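Local coordinates for protein benzoylformate decarboxylase (Mycobacterium smegmatis, PDB 4Q9D) that belongs to the thiamine pyrophosphate-dependent enzyme family and carries a magnesium ion in its C-terminal cofactor-binding domain, at residues 31-36 with 164-169. Sequence-based numbering, arbitrary orientation.
Sequences EESFLR and DDWDKP
Phe34 lays its CB and ring atom CD1 over a face of the Trp166 indole, joining the short helix 32-35 to the loop after strand 157-162 within the N-terminal alpha/beta domain of this thiamine pyrophosphate enzyme fold. Phe34 CB makes a CH-pi contact, 3.9 Å from the centroid of the Trp166 five-membered ring. With CG anti to the backbone N (chi1 169°), the phenyl is turned so that Phe34 CD1 reaches over the benzo part of the indole, 3.3 Å from Trp166 CZ2. The two ring planes are inclined at 40°, an oblique pairing. Phe34 also meets the Tyr12 ring, and Trp166 packs on Val7 and Thr11, so helix 7-18 contributes to the same cluster.

Beside the indole, Ser33 OG lies 3.4 Å from Trp166 CD1, while the Ser33 hydroxyl hydrogen-bonds to Leu163 O, just ahead of the loop segment. Farther out, the chain of Arg36 bends at chi3 and brings NH2 to 3.2 Å from Asp167 OD2, a salt bridge met at the guanidinium edge, the two planar groups 29° apart. Glu32 OE2 approaches the same guanidinium at its edge through NH1, in a long bridge. The other Asp167 oxygen is linked by water: one molecule donates to Ser33 O at 2.6 Å and to Asp167 OD1 at 2.7 Å.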
loop_
_atom_site.group_PDB
_atom_site.type_symbol
_atom_site.label_atom_id
_atom_site.label_comp_id
_atom_site.label_asym_id
_atom_site.label_seq_id
_atom_site.Cartn_x
_atom_site.Cartn_y
_atom_site.Cartn_z
ATOM N N GLU B 31 -5.999 23.805 5.465
ATOM C CA GLU B 31 -6.657 24.182 4.206
ATOM C C GLU B 31 -6.819 25.715 4.064
ATOM O O GLU B 31 -7.252 26.196 3.016
ATOM C CB GLU B 31 -8.025 23.463 4.049
ATOM C CG GLU B 31 -7.908 21.903 4.046
ATOM C CD GLU B 31 -7.367 21.370 5.353
ATOM O OE1 GLU B 31 -7.924 21.745 6.413
ATOM O OE2 GLU B 31 -6.369 20.606 5.334
ATOM N N GLU B 32 -6.469 26.477 5.099
ATOM C CA GLU B 32 -6.641 27.937 5.017
ATOM C C GLU B 32 -5.936 28.592 3.810
ATOM O O GLU B 32 -6.509 29.452 3.127
ATOM C CB GLU B 32 -6.231 28.632 6.315
ATOM C CG GLU B 32 -5.872 30.097 6.092
ATOM C CD GLU B 32 -6.289 30.990 7.242
ATOM O OE1 GLU B 32 -6.485 30.460 8.361
ATOM O OE2 GLU B 32 -6.424 32.221 7.021
ATOM N N SER B 33 -4.727 28.165 3.487
ATOM C CA SER B 33 -4.049 28.830 2.378
ATOM C C SER B 33 -4.689 28.496 1.044
ATOM O O SER B 33 -4.536 29.259 0.074
ATOM C CB SER B 33 -2.543 28.522 2.355
ATOM O OG SER B 33 -2.301 27.131 2.236
ATOM N N PHE B 34 -5.404 27.366 0.981
ATOM C CA PHE B 34 -6.141 27.005 -0.242
ATOM C C PHE B 34 -7.412 27.856 -0.385
ATOM O O PHE B 34 -7.742 28.334 -1.470
ATOM C CB PHE B 34 -6.527 25.502 -0.250
ATOM C CG PHE B 34 -7.506 25.132 -1.347
ATOM C CD1 PHE B 34 -7.209 25.390 -2.681
ATOM C CD2 PHE B 34 -8.732 24.548 -1.046
ATOM C CE1 PHE B 34 -8.101 25.053 -3.699
ATOM C CE2 PHE B 34 -9.641 24.203 -2.064
ATOM C CZ PHE B 34 -9.321 24.465 -3.396
ATOM N N LEU B 35 -8.131 28.001 0.729
ATOM C CA LEU B 35 -9.468 28.601 0.751
ATOM C C LEU B 35 -9.460 30.130 0.834
ATOM O O LEU B 35 -10.463 30.782 0.514
ATOM C CB LEU B 35 -10.260 28.031 1.927
ATOM C CG LEU B 35 -10.564 26.526 1.777
ATOM C CD1 LEU B 35 -11.325 26.032 2.967
ATOM C CD2 LEU B 35 -11.371 26.283 0.494
ATOM N N ARG B 36 -8.341 30.680 1.290
ATOM C CA ARG B 36 -8.147 32.128 1.395
ATOM C C ARG B 36 -8.389 32.819 0.039
ATOM O O ARG B 36 -8.008 32.292 -1.004
ATOM C CB ARG B 36 -6.718 32.407 1.879
ATOM C CG ARG B 36 -6.542 33.729 2.612
ATOM C CD ARG B 36 -5.401 33.665 3.635
ATOM N NE ARG B 36 -4.134 33.232 3.040
ATOM C CZ ARG B 36 -3.261 32.419 3.641
ATOM N NH1 ARG B 36 -3.521 31.942 4.855
ATOM N NH2 ARG B 36 -2.131 32.069 3.030
ATOM N N ASP B 164 1.973 25.217 2.034
ATOM C CA ASP B 164 2.853 26.314 1.634
ATOM C C ASP B 164 2.901 26.429 0.132
ATOM O O ASP B 164 3.431 27.401 -0.386
ATOM C CB ASP B 164 4.275 26.184 2.249
ATOM C CG ASP B 164 4.918 24.827 1.974
ATOM O OD1 ASP B 164 4.225 23.799 2.107
ATOM O OD2 ASP B 164 6.112 24.774 1.631
ATOM N N ASP B 165 2.333 25.456 -0.579
ATOM C CA ASP B 165 2.436 25.454 -2.035
ATOM C C ASP B 165 1.691 26.632 -2.674
ATOM O O ASP B 165 2.097 27.154 -3.711
ATOM C CB ASP B 165 1.915 24.119 -2.645
ATOM C CG ASP B 165 2.916 22.957 -2.489
ATOM O OD1 ASP B 165 4.001 23.162 -1.886
ATOM O OD2 ASP B 165 2.615 21.832 -2.954
ATOM N N TRP B 166 0.579 27.018 -2.070
ATOM C CA TRP B 166 -0.407 27.864 -2.736
ATOM C C TRP B 166 0.127 29.277 -2.993
ATOM O O TRP B 166 -0.257 29.922 -3.960
ATOM C CB TRP B 166 -1.689 27.920 -1.873
ATOM C CG TRP B 166 -2.416 26.585 -1.880
ATOM C CD1 TRP B 166 -2.462 25.667 -0.877
ATOM C CD2 TRP B 166 -3.123 26.007 -2.987
ATOM N NE1 TRP B 166 -3.183 24.567 -1.273
ATOM C CE2 TRP B 166 -3.600 24.749 -2.564
ATOM C CE3 TRP B 166 -3.410 26.440 -4.287
ATOM C CZ2 TRP B 166 -4.367 23.922 -3.385
ATOM C CZ3 TRP B 166 -4.156 25.607 -5.114
ATOM C CH2 TRP B 166 -4.621 24.356 -4.658
ATOM N N ASP B 167 1.002 29.749 -2.109
ATOM C CA ASP B 167 1.556 31.096 -2.226
ATOM C C ASP B 167 2.826 31.164 -3.059
ATOM O O ASP B 167 3.374 32.231 -3.239
ATOM C CB ASP B 167 1.773 31.710 -0.838
ATOM C CG ASP B 167 0.451 32.007 -0.146
ATOM O OD1 ASP B 167 -0.547 32.226 -0.893
ATOM O OD2 ASP B 167 0.393 32.001 1.112
ATOM N N LYS B 168 3.271 30.039 -3.611
ATOM C CA LYS B 168 4.455 30.074 -4.457
ATOM C C LYS B 168 4.161 30.694 -5.842
ATOM O O LYS B 168 3.045 30.613 -6.341
ATOM C CB LYS B 168 5.063 28.670 -4.557
ATOM C CG LYS B 168 5.451 28.099 -3.170
ATOM C CD LYS B 168 6.643 28.901 -2.629
ATOM C CE LYS B 168 7.266 28.244 -1.402
ATOM N NZ LYS B 168 6.377 28.409 -0.244
ATOM N N PRO B 169 5.172 31.320 -6.466
ATOM C CA PRO B 169 4.973 31.850 -7.829
ATOM C C PRO B 169 4.586 30.723 -8.779
ATOM O O PRO B 169 5.234 29.678 -8.747
ATOM C CB PRO B 169 6.373 32.386 -8.215
ATOM C CG PRO B 169 7.021 32.731 -6.893
ATOM C CD PRO B 169 6.488 31.669 -5.898
HETATM O O HOH W 1 -2.995 31.386 -0.257
#